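Local structure of nitrite oxidoreductase subunit A (Kuenenia stuttgartiensis, 7B04) at residues F63-S68 / I77-R82; G118-R123 / T929-I934; R124-Y129 / T723-V728; N937-P942 / V952-I957. The protein is the molybdenum-containing subunit of a multi-subunit oxidoreductase of the molybdopterin family, carrying two MD1 pterin guanylate esters, a molybdenum atom and an iron/sulfur cluster. All coordinates share one frame; numbering follows the deposited sequence.

Contact 1: residues F63-S68 / I77-R82. With SF4 (iron/sulfur cluster), chain C.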
# COMPACT_ATOMS: atom_id res chain seq x y z
N PHE B 63 -3.58 6.90 22.50
CA PHE B 63 -2.81 5.77 23.00
C PHE B 63 -1.82 5.34 21.93
O PHE B 63 -1.87 5.79 20.78
CB PHE B 63 -3.75 4.64 23.49
CG PHE B 63 -4.30 3.74 22.41
CD1 PHE B 63 -5.61 3.88 21.98
CD2 PHE B 63 -3.55 2.70 21.89
CE1 PHE B 63 -6.14 3.03 21.01
CE2 PHE B 63 -4.07 1.85 20.93
CZ PHE B 63 -5.37 2.02 20.49
N THR B 64 -0.88 4.50 22.36
CA THR B 64 0.25 4.12 21.53
C THR B 64 0.43 2.61 21.46
O THR B 64 0.42 1.93 22.48
CB THR B 64 1.51 4.79 22.09
OG1 THR B 64 1.56 6.15 21.66
CG2 THR B 64 2.75 4.08 21.66
N TYR B 65 0.62 2.09 20.24
CA TYR B 65 0.92 0.67 20.03
C TYR B 65 1.93 0.56 18.89
O TYR B 65 2.43 1.56 18.38
CB TYR B 65 -0.34 -0.15 19.74
CG TYR B 65 -1.03 0.19 18.44
CD1 TYR B 65 -1.77 1.36 18.30
CD2 TYR B 65 -0.94 -0.66 17.34
CE1 TYR B 65 -2.40 1.67 17.12
CE2 TYR B 65 -1.57 -0.35 16.15
CZ TYR B 65 -2.30 0.82 16.04
OH TYR B 65 -2.93 1.13 14.87
N CYS B 66 2.23 -0.68 18.50
CA CYS B 66 3.16 -0.98 17.42
C CYS B 66 2.45 -1.83 16.38
O CYS B 66 1.92 -2.90 16.71
CB CYS B 66 4.40 -1.70 17.95
SG CYS B 66 5.59 -2.21 16.68
N CYS B 67 2.42 -1.35 15.14
CA CYS B 67 1.91 -2.13 14.02
C CYS B 67 2.99 -3.09 13.54
O CYS B 67 4.08 -2.65 13.16
CB CYS B 67 1.47 -1.19 12.89
SG CYS B 67 0.86 -2.02 11.40
N SER B 68 2.73 -4.39 13.60
CA SER B 68 3.75 -5.39 13.31
C SER B 68 3.23 -6.51 12.40
O SER B 68 3.07 -7.66 12.83
CB SER B 68 4.30 -5.97 14.62
OG SER B 68 5.43 -6.76 14.38
N ILE B 77 3.04 3.74 16.83
CA ILE B 77 1.79 4.29 16.34
C ILE B 77 1.06 5.05 17.44
O ILE B 77 1.03 4.62 18.59
CB ILE B 77 0.92 3.13 15.81
CG1 ILE B 77 1.69 2.36 14.73
CG2 ILE B 77 -0.36 3.63 15.31
CD1 ILE B 77 1.37 2.77 13.33
N ARG B 78 0.45 6.19 17.07
CA ARG B 78 -0.40 6.97 17.97
C ARG B 78 -1.81 7.05 17.38
O ARG B 78 -2.01 7.67 16.33
CB ARG B 78 0.16 8.36 18.21
CG ARG B 78 -0.68 9.19 19.17
CD ARG B 78 -0.02 10.50 19.54
NE ARG B 78 1.20 10.30 20.32
CZ ARG B 78 1.23 10.02 21.62
NH1 ARG B 78 0.10 9.90 22.30
NH2 ARG B 78 2.39 9.86 22.23
N ALA B 79 -2.78 6.43 18.05
CA ALA B 79 -4.16 6.40 17.61
C ALA B 79 -5.01 7.34 18.46
O ALA B 79 -4.76 7.50 19.66
CB ALA B 79 -4.73 4.98 17.66
N PHE B 80 -6.03 7.94 17.85
CA PHE B 80 -6.93 8.86 18.53
C PHE B 80 -8.25 8.15 18.81
O PHE B 80 -8.82 7.51 17.92
CB PHE B 80 -7.20 10.12 17.72
CG PHE B 80 -5.97 10.82 17.22
CD1 PHE B 80 -5.38 10.42 16.03
CD2 PHE B 80 -5.42 11.87 17.92
CE1 PHE B 80 -4.25 11.06 15.57
CE2 PHE B 80 -4.29 12.52 17.46
CZ PHE B 80 -3.70 12.11 16.28
N VAL B 81 -8.74 8.28 20.05
CA VAL B 81 -9.94 7.60 20.51
C VAL B 81 -11.01 8.65 20.83
O VAL B 81 -10.70 9.71 21.39
CB VAL B 81 -9.64 6.72 21.73
CG1 VAL B 81 -10.91 6.17 22.34
CG2 VAL B 81 -8.72 5.59 21.34
N ARG B 82 -12.24 8.36 20.46
CA ARG B 82 -13.37 9.24 20.82
C ARG B 82 -14.41 8.34 21.47
O ARG B 82 -14.88 7.45 20.79
CB ARG B 82 -13.99 9.86 19.57
CG ARG B 82 -15.26 10.62 19.86
CD ARG B 82 -15.96 11.00 18.60
NE ARG B 82 -16.07 12.43 18.51
CZ ARG B 82 -17.20 13.07 18.62
NH1 ARG B 82 -18.33 12.39 18.62
NH2 ARG B 82 -17.20 14.37 18.76
FE1 SF4 C . 3.87 -1.37 8.17
FE2 SF4 C . 2.15 -0.62 10.17
FE3 SF4 C . 2.45 0.96 7.95
FE4 SF4 C . 4.48 0.77 9.77
S1 SF4 C . 2.41 1.63 10.12
S2 SF4 C . 4.67 0.66 7.50
S3 SF4 C . 4.28 -1.41 10.42
S4 SF4 C . 1.61 -1.16 8.02

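Contact 2: residues G118-R123 / T929-I934. With SF4 (iron/sulfur cluster), chain C.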
# COMPACT_ATOMS: atom_id res chain seq x y z
N GLY B 118 -1.29 1.32 7.69
CA GLY B 118 -1.33 1.67 9.10
C GLY B 118 -2.50 2.57 9.43
O GLY B 118 -3.11 2.44 10.50
N TYR B 119 -2.83 3.50 8.53
CA TYR B 119 -3.93 4.43 8.77
C TYR B 119 -5.30 3.77 8.73
O TYR B 119 -6.23 4.28 9.36
CB TYR B 119 -3.89 5.58 7.76
CG TYR B 119 -3.01 6.72 8.19
CD1 TYR B 119 -2.15 6.59 9.26
CD2 TYR B 119 -3.05 7.94 7.54
CE1 TYR B 119 -1.34 7.64 9.66
CE2 TYR B 119 -2.25 8.99 7.94
CZ TYR B 119 -1.40 8.83 9.00
OH TYR B 119 -0.59 9.88 9.40
N THR B 120 -5.44 2.64 8.04
CA THR B 120 -6.74 1.99 7.90
C THR B 120 -6.83 0.69 8.69
O THR B 120 -7.67 -0.16 8.37
CB THR B 120 -7.06 1.74 6.42
OG1 THR B 120 -6.36 0.59 5.95
CG2 THR B 120 -6.68 2.95 5.58
N PHE B 121 -5.97 0.50 9.69
CA PHE B 121 -6.00 -0.74 10.46
C PHE B 121 -7.29 -0.87 11.27
O PHE B 121 -7.79 -1.98 11.48
CB PHE B 121 -4.81 -0.81 11.40
CG PHE B 121 -4.79 -2.06 12.23
CD1 PHE B 121 -4.91 -3.30 11.63
CD2 PHE B 121 -4.70 -1.99 13.60
CE1 PHE B 121 -4.90 -4.45 12.39
CE2 PHE B 121 -4.70 -3.14 14.37
CZ PHE B 121 -4.80 -4.37 13.76
N HIS B 122 -7.84 0.25 11.73
CA HIS B 122 -9.09 0.21 12.50
C HIS B 122 -10.26 -0.22 11.65
O HIS B 122 -11.26 -0.73 12.18
CB HIS B 122 -9.35 1.56 13.16
CG HIS B 122 -9.49 2.70 12.19
ND1 HIS B 122 -8.43 3.18 11.44
CD2 HIS B 122 -10.56 3.46 11.86
CE1 HIS B 122 -8.85 4.19 10.70
NE2 HIS B 122 -10.13 4.37 10.94
N ARG B 123 -10.20 0.03 10.34
CA ARG B 123 -11.23 -0.50 9.45
C ARG B 123 -11.24 -2.02 9.46
O ARG B 123 -12.28 -2.65 9.22
CB ARG B 123 -11.00 0.01 8.03
CG ARG B 123 -11.99 1.06 7.62
CD ARG B 123 -13.30 0.41 7.25
NE ARG B 123 -14.42 1.34 7.30
CZ ARG B 123 -15.02 1.80 6.22
NH1 ARG B 123 -16.00 2.69 6.32
NH2 ARG B 123 -14.59 1.43 5.02
N THR B 929 -9.58 -5.15 2.78
CA THR B 929 -10.14 -3.97 3.42
C THR B 929 -10.60 -2.97 2.37
O THR B 929 -9.81 -2.55 1.52
CB THR B 929 -9.09 -3.34 4.33
OG1 THR B 929 -8.58 -4.35 5.20
CG2 THR B 929 -9.71 -2.21 5.15
N ASP B 930 -11.87 -2.57 2.46
CA ASP B 930 -12.52 -1.85 1.36
C ASP B 930 -11.68 -0.67 0.88
O ASP B 930 -11.43 -0.52 -0.32
CB ASP B 930 -13.91 -1.39 1.78
CG ASP B 930 -13.89 -0.55 3.03
OD1 ASP B 930 -12.81 -0.36 3.62
OD2 ASP B 930 -14.97 -0.08 3.44
N TRP B 931 -11.22 0.18 1.81
CA TRP B 931 -10.49 1.38 1.42
C TRP B 931 -9.23 1.04 0.63
O TRP B 931 -8.99 1.59 -0.45
CB TRP B 931 -10.14 2.20 2.66
CG TRP B 931 -11.31 2.93 3.24
CD1 TRP B 931 -12.53 3.12 2.66
CD2 TRP B 931 -11.38 3.55 4.53
NE1 TRP B 931 -13.35 3.83 3.50
CE2 TRP B 931 -12.67 4.11 4.66
CE3 TRP B 931 -10.48 3.70 5.59
CZ2 TRP B 931 -13.08 4.80 5.80
CZ3 TRP B 931 -10.88 4.38 6.72
CH2 TRP B 931 -12.17 4.92 6.82
N ASN B 932 -8.42 0.11 1.14
CA ASN B 932 -7.22 -0.29 0.41
C ASN B 932 -7.56 -1.16 -0.79
O ASN B 932 -6.84 -1.16 -1.79
CB ASN B 932 -6.26 -1.03 1.35
CG ASN B 932 -5.79 -0.17 2.50
OD1 ASN B 932 -6.13 -0.43 3.66
ND2 ASN B 932 -5.01 0.85 2.19
N PHE B 933 -8.66 -1.91 -0.70
CA PHE B 933 -9.09 -2.81 -1.77
C PHE B 933 -9.61 -2.05 -2.97
O PHE B 933 -9.65 -2.60 -4.08
CB PHE B 933 -10.17 -3.74 -1.21
CG PHE B 933 -10.49 -4.92 -2.07
CD1 PHE B 933 -9.52 -5.51 -2.87
CD2 PHE B 933 -11.75 -5.48 -2.03
CE1 PHE B 933 -9.83 -6.61 -3.64
CE2 PHE B 933 -12.06 -6.58 -2.79
CZ PHE B 933 -11.10 -7.15 -3.59
N ILE B 934 -10.03 -0.79 -2.79
CA ILE B 934 -10.47 0.03 -3.91
C ILE B 934 -9.28 0.55 -4.70
O ILE B 934 -9.36 0.72 -5.92
CB ILE B 934 -11.37 1.16 -3.39
CG1 ILE B 934 -12.69 0.61 -2.86
CG2 ILE B 934 -11.66 2.17 -4.48
CD1 ILE B 934 -13.51 1.62 -2.08
FE1 SF4 C . 3.87 -1.37 8.17
FE2 SF4 C . 2.15 -0.62 10.17
FE3 SF4 C . 2.45 0.96 7.95
FE4 SF4 C . 4.48 0.77 9.77
S1 SF4 C . 2.41 1.63 10.12
S2 SF4 C . 4.67 0.66 7.50
S3 SF4 C . 4.28 -1.41 10.42
S4 SF4 C . 1.61 -1.16 8.02

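Contact 3: residues R124-Y129 / T723-V728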
# COMPACT_ATOMS: atom_id res chain seq x y z
N ARG B 124 -10.10 -2.63 9.75
CA ARG B 124 -10.03 -4.08 9.90
C ARG B 124 -10.42 -4.48 11.31
O ARG B 124 -10.97 -5.57 11.52
CB ARG B 124 -8.62 -4.58 9.59
CG ARG B 124 -8.15 -4.37 8.18
CD ARG B 124 -6.69 -4.76 8.11
NE ARG B 124 -6.55 -6.20 8.34
CZ ARG B 124 -5.40 -6.81 8.62
NH1 ARG B 124 -5.36 -8.12 8.82
NH2 ARG B 124 -4.28 -6.09 8.72
N VAL B 125 -10.12 -3.63 12.28
CA VAL B 125 -10.41 -3.93 13.68
C VAL B 125 -11.91 -4.04 13.91
O VAL B 125 -12.40 -4.99 14.53
CB VAL B 125 -9.77 -2.85 14.57
CG1 VAL B 125 -10.21 -3.05 16.00
CG2 VAL B 125 -8.26 -2.88 14.46
N TYR B 126 -12.67 -3.08 13.38
CA TYR B 126 -14.13 -3.12 13.46
C TYR B 126 -14.75 -3.55 12.14
O TYR B 126 -15.79 -3.03 11.73
CB TYR B 126 -14.69 -1.76 13.88
CG TYR B 126 -14.09 -1.18 15.14
CD1 TYR B 126 -14.52 -1.60 16.40
CD2 TYR B 126 -13.11 -0.20 15.08
CE1 TYR B 126 -13.98 -1.05 17.55
CE2 TYR B 126 -12.57 0.35 16.22
CZ TYR B 126 -13.00 -0.08 17.46
OH TYR B 126 -12.46 0.46 18.60
N GLY B 127 -14.16 -4.54 11.47
CA GLY B 127 -14.57 -4.87 10.12
C GLY B 127 -15.41 -6.12 10.02
O GLY B 127 -15.61 -6.86 10.99
N PRO B 128 -15.94 -6.37 8.82
CA PRO B 128 -16.84 -7.51 8.60
C PRO B 128 -16.14 -8.84 8.38
O PRO B 128 -16.81 -9.87 8.32
CB PRO B 128 -17.62 -7.09 7.35
CG PRO B 128 -16.63 -6.27 6.58
CD PRO B 128 -15.79 -5.55 7.60
N TYR B 129 -14.81 -8.85 8.26
CA TYR B 129 -14.04 -10.06 8.04
C TYR B 129 -13.42 -10.57 9.33
O TYR B 129 -12.66 -11.55 9.31
CB TYR B 129 -12.96 -9.81 6.99
CG TYR B 129 -13.48 -9.10 5.76
CD1 TYR B 129 -14.31 -9.75 4.86
CD2 TYR B 129 -13.15 -7.77 5.52
CE1 TYR B 129 -14.79 -9.10 3.74
CE2 TYR B 129 -13.63 -7.11 4.40
CZ TYR B 129 -14.45 -7.78 3.52
OH TYR B 129 -14.93 -7.14 2.40
N THR B 723 -2.60 -1.16 26.52
CA THR B 723 -2.89 0.27 26.50
C THR B 723 -3.92 0.66 25.44
O THR B 723 -4.23 1.85 25.29
CB THR B 723 -1.60 1.06 26.31
OG1 THR B 723 -1.82 2.45 26.56
CG2 THR B 723 -1.09 0.87 24.89
N GLY B 724 -4.46 -0.31 24.71
CA GLY B 724 -5.40 -0.04 23.63
C GLY B 724 -6.84 -0.19 24.07
O GLY B 724 -7.23 0.21 25.17
N ILE B 725 -7.64 -0.82 23.20
CA ILE B 725 -9.05 -1.01 23.45
C ILE B 725 -9.28 -2.42 23.98
O ILE B 725 -8.45 -3.32 23.82
CB ILE B 725 -9.89 -0.77 22.17
CG1 ILE B 725 -9.51 -1.77 21.08
CG2 ILE B 725 -9.71 0.66 21.67
CD1 ILE B 725 -10.45 -1.76 19.88
N THR B 726 -10.43 -2.61 24.62
CA THR B 726 -10.81 -3.94 25.06
C THR B 726 -11.15 -4.80 23.84
O THR B 726 -11.58 -4.28 22.81
CB THR B 726 -12.01 -3.88 26.01
OG1 THR B 726 -13.23 -3.90 25.26
CG2 THR B 726 -11.96 -2.61 26.86
N PRO B 727 -10.93 -6.11 23.93
CA PRO B 727 -11.20 -6.98 22.78
C PRO B 727 -12.61 -6.81 22.25
O PRO B 727 -13.59 -6.89 22.99
CB PRO B 727 -10.97 -8.38 23.34
CG PRO B 727 -10.00 -8.18 24.45
CD PRO B 727 -10.36 -6.86 25.06
N VAL B 728 -12.71 -6.57 20.94
CA VAL B 728 -14.00 -6.33 20.31
C VAL B 728 -14.85 -7.59 20.36
O VAL B 728 -16.07 -7.52 20.56
CB VAL B 728 -13.79 -5.83 18.87
CG1 VAL B 728 -15.09 -5.36 18.29
CG2 VAL B 728 -12.77 -4.71 18.84

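Contact 4: residues N937-P942 / V952-I957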
# COMPACT_ATOMS: atom_id res chain seq x y z
N ASN B 937 -6.45 -1.66 -7.50
CA ASN B 937 -6.80 -2.00 -8.87
C ASN B 937 -7.41 -0.81 -9.60
O ASN B 937 -7.89 0.15 -8.99
CB ASN B 937 -7.74 -3.20 -8.89
CG ASN B 937 -9.02 -2.96 -8.15
OD1 ASN B 937 -9.69 -1.94 -8.33
ND2 ASN B 937 -9.33 -3.86 -7.25
N ASN B 938 -7.44 -0.93 -10.93
CA ASN B 938 -8.06 0.04 -11.83
C ASN B 938 -9.57 0.01 -11.78
O ASN B 938 -10.24 0.80 -12.45
CB ASN B 938 -7.63 -0.19 -13.29
CG ASN B 938 -6.45 0.65 -13.71
OD1 ASN B 938 -6.08 1.62 -13.04
ND2 ASN B 938 -5.85 0.29 -14.84
N PHE B 939 -10.14 -0.96 -11.07
CA PHE B 939 -11.57 -1.17 -11.14
C PHE B 939 -12.33 -0.89 -9.86
O PHE B 939 -13.56 -1.00 -9.86
CB PHE B 939 -11.80 -2.61 -11.62
CG PHE B 939 -10.95 -2.95 -12.81
CD1 PHE B 939 -11.34 -2.56 -14.07
CD2 PHE B 939 -9.74 -3.61 -12.65
CE1 PHE B 939 -10.55 -2.83 -15.17
CE2 PHE B 939 -8.95 -3.89 -13.75
CZ PHE B 939 -9.35 -3.50 -15.01
N GLY B 940 -11.67 -0.40 -8.81
CA GLY B 940 -12.30 -0.22 -7.51
C GLY B 940 -13.56 0.62 -7.53
O GLY B 940 -13.61 1.68 -8.16
N ASP B 941 -14.60 0.13 -6.85
CA ASP B 941 -15.87 0.84 -6.75
C ASP B 941 -16.60 0.39 -5.48
O ASP B 941 -16.93 -0.79 -5.35
CB ASP B 941 -16.72 0.58 -8.00
CG ASP B 941 -18.10 1.22 -7.92
OD1 ASP B 941 -18.46 1.98 -8.84
OD2 ASP B 941 -18.85 0.95 -6.97
N PRO B 942 -16.86 1.30 -4.54
CA PRO B 942 -17.58 0.90 -3.32
C PRO B 942 -19.02 0.52 -3.57
O PRO B 942 -19.59 -0.24 -2.78
CB PRO B 942 -17.48 2.14 -2.43
CG PRO B 942 -17.32 3.28 -3.39
CD PRO B 942 -16.51 2.73 -4.54
N VAL B 952 -15.62 -4.88 -3.42
CA VAL B 952 -15.41 -3.47 -3.73
C VAL B 952 -14.15 -3.28 -4.57
O VAL B 952 -13.82 -2.15 -4.95
CB VAL B 952 -15.39 -2.60 -2.46
CG1 VAL B 952 -16.82 -2.52 -1.87
CG2 VAL B 952 -14.41 -3.12 -1.45
N GLY B 953 -13.42 -4.36 -4.83
CA GLY B 953 -12.25 -4.37 -5.69
C GLY B 953 -12.10 -5.74 -6.31
O GLY B 953 -12.75 -6.70 -5.90
N GLU B 954 -11.30 -5.80 -7.38
CA GLU B 954 -10.90 -7.07 -7.99
C GLU B 954 -9.42 -7.03 -8.32
O GLU B 954 -8.87 -5.97 -8.63
CB GLU B 954 -11.70 -7.44 -9.24
CG GLU B 954 -12.21 -6.31 -10.09
CD GLU B 954 -12.93 -6.83 -11.31
OE1 GLU B 954 -12.64 -7.97 -11.72
OE2 GLU B 954 -13.81 -6.12 -11.85
N HIS B 955 -8.77 -8.19 -8.26
CA HIS B 955 -7.36 -8.28 -8.58
C HIS B 955 -7.15 -8.25 -10.09
O HIS B 955 -8.01 -8.69 -10.86
CB HIS B 955 -6.78 -9.57 -7.98
CG HIS B 955 -5.31 -9.51 -7.72
ND1 HIS B 955 -4.77 -8.84 -6.65
CD2 HIS B 955 -4.27 -10.07 -8.38
CE1 HIS B 955 -3.46 -8.97 -6.66
NE2 HIS B 955 -3.13 -9.71 -7.71
N GLN B 956 -6.00 -7.73 -10.51
CA GLN B 956 -5.73 -7.43 -11.91
C GLN B 956 -4.36 -7.96 -12.32
O GLN B 956 -3.47 -8.15 -11.48
CB GLN B 956 -5.80 -5.92 -12.18
CG GLN B 956 -4.73 -5.11 -11.46
CD GLN B 956 -4.89 -3.61 -11.66
OE1 GLN B 956 -5.80 -3.16 -12.35
NE2 GLN B 956 -4.01 -2.83 -11.03
N ILE B 957 -4.20 -8.21 -13.62
CA ILE B 957 -2.94 -8.64 -14.20
C ILE B 957 -2.45 -7.58 -15.18
O ILE B 957 -3.24 -7.05 -15.98
CB ILE B 957 -3.05 -10.02 -14.90
CG1 ILE B 957 -1.69 -10.43 -15.47
CG2 ILE B 957 -4.09 -9.99 -16.01
CD1 ILE B 957 -1.65 -11.84 -16.01

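Contact 1: residues F63-S68 / I77-R82
Ile77 pushes its beta-branch against the ring of Tyr65, a branched side chain set on an aromatic face, in a beta hairpin whose antiparallel strands, 61-66 and 76-82, are tied by four backbone hydrogen bonds within the Phe63-Ala79 and Tyr65-Ile77 pairs. Ile77 CB stands 4.0 Å from the centroid of the Tyr65 ring and 14° off its normal, a CH-pi contact over the face, while CG2 reaches Tyr65 CE1 at 3.4 Å. Ala79 CB is a smaller bump shared by two rings: it lies 4.1 Å above the plane of the Phe63 ring, near the rim, and also touches the edge of the Tyr65 ring. Phe63 can lie over it because its CG is placed between the backbone N and the carbonyl carbon (chi1 81°), which folds the ring across the neighbouring strand. Val81 closes the row, its CG2 meeting the in-plane edge of that ring 3.6 Å from Phe63 CD1. On the sheet's other face, Thr64 OG1 sits over the Arg78 guanidinium and gives a weak bond to Ile77 O, while Arg78 NE bonds Asn92. At the cluster end, Cys67 SG binds an iron, FE2, at 2.3 Å, and Ile77 CD1 packs against both Cys67 CB, 4.0 Å away, and the cluster sulfur S1, 3.6 Å away. Thr64 and Arg78 thus put their polar groups on one face, while the other is largely apolar; Ile77 lays hydrocarbon against the ligand's CB and a cluster sulfur, which probably keeps this flank of the cluster low in polarity.

Contact 2: residues G118-R123 / T929-I934
Arg123 lies across the indole of Trp931, and this overlap is the dense part of a buried contact between Thr120 with helix 121-125 and the start of helix 930-935. The arginine chain bends at CB-CG (chi2 -78°), laying CG over the six-membered ring, 3.7 Å from its centroid, as a CH-pi contact. Beyond the bend the guanidinium stacks on the indole with planes 30° apart, Arg123 CZ standing 4.1 Å from the same centroid, an off-centre cation-pi arrangement. Asp930 approaches the guanidinium at its edge and forms a salt bridge with Arg123 NH2, but the two groups are modelled too close for its detail to be trusted. Thr120 works at the rim: its CG2 meets the indole edge 3.9 Å from Trp931 CE3, and its OG1 donates to Asn932 OD1 over 2.5 Å, in the amide carbonyl plane and on a lone pair. His122 and Thr929 give less surface: His122 NE2 comes only obliquely to Trp931 CZ3, at 4.3 Å, and Thr929 adds a single methyl contact, CG2 on Arg123 CB. Thr929 holds the N-cap position without a capping bond from its side chain; the amide of Asp930 is taken instead by Asp194 of subunit C. All touching residues are buried, and residues of subunits B and C cover the outer side. Gly118, with no side chain, brings its backbone N 3.8 Å from the iron FE3. The buried arginine charge faces Asp193 of subunit C and, less surely placed, Asp930; its neutralisation probably relies partly on the neighbouring subunit.

Contact 3: residues R124-Y129 / T723-V728
The Tyr126 ring has Val125 CG1 above the centre of one face, 4.1 Å from the ring plane, while Ile725 CD1 and Val728 CG2 approach it obliquely from the other segment. His205 of subunit C is stacked on the same ring, so the aromatic group is shared between a contact inside this chain and a subunit interface. Ile725 meets the phenol from the opposite direction: its CD1 stops 3.3 Å from Tyr126 OH and 3.9 Å from Tyr126 CZ. The isoleucine gets there with CG1 flanked by both its N and its C (chi1 63°) and CD1 carried straight on. Val728 comes in at about a right angle, its CG2 4.1 Å from Tyr126 CE1. The arrangement joins the C-terminal end of helix 121-125, where Tyr126 is the first residue to leave helical geometry, to the loop that connects strand 716-720 with helix 734-749 in the molybdopterin oxidoreductase part of the chain. Val125 CG1 completes the apolar cluster, lying 4.1 Å from Ile725 CD1 and 4.2 Å from Val728 CG2. No hydrogen bond crosses between the segments. The phenol oxygen instead bonds the backbone N of Met86, which helps fix the ring at its far end. Next to Val125, Arg124 touches MD1, the pterin guanylate ester, and forms a salt bridge with Glu683.

Contact 4: residues N937-P942 / V952-I957
Gln956 points its amide at the turn formed by Asn937, Asn938 and Phe939, standing almost perpendicular to the flat groups around it: its plane is 88° from the Asn938 amide and 81° from the Phe939 ring. Its first torsion turns CG back over its own backbone, and from there the chain runs extended until OE1 accepts the backbone N of Asn938 at 3.1 Å. The N-H...O angle is a straight 167°, although the donor sits above the amide plane and not on a lone pair. The same oxygen lies 3.5 Å from Phe939 CE2, reached obliquely, while Asn938 CB rests over the centre of one face of that ring. Asn937 shapes the turn itself: its OD1 accepts Phe939 N at 2.9 Å, an Asx turn, and its amide otherwise faces the backbone of Gly953 and Glu954. Glu954 lays its aliphatic part beside the phenylalanine, CG to Phe939 CB 4.0 Å, and carries its carboxylate on to a salt bridge with Arg1004. Farther along, Asp941 N donates to Val952 O at 3.1 Å, and Val952 CG1 packs 3.7 Å from Pro942 O. These bonds close the loop that leads from helix 930-935 into strand 956-959, a strand of the mixed sheet near the C-terminal end of the chain. Three backbone N-H groups of buried residues, those of Asn938, Phe939 and Asp941, are therefore paired with oxygens of the loop and of the first residue of strand 956-959, while Asn938 turns its own OD1 to Gly145 N of subunit B.

In the fold
Contacts 1, 2 and 3 touch one another in a triangle, and contact 4 adjoins contact 2. Contacts 1 and 2, with centres 15 Å apart, both reach the iron/sulfur cluster, and meet where Tyr65 OH lies 3.8 Å from Phe121 CD2. The side chain of Cys67 is about 8 Å from a bound MD1. Helix 121-125 serves contacts 2 and 3, whose centres are 13 Å apart; contact 3 also abuts the hairpin of contact 1 through Thr723 and Gly724, with centres 12 Å apart. Helix 930-935 leads from contact 2 to contact 4, where Phe933 CD2 packs 3.6 Å from Val952 CG2. Contact 4 stays about 20 Å from contact 1 at the nearest atoms.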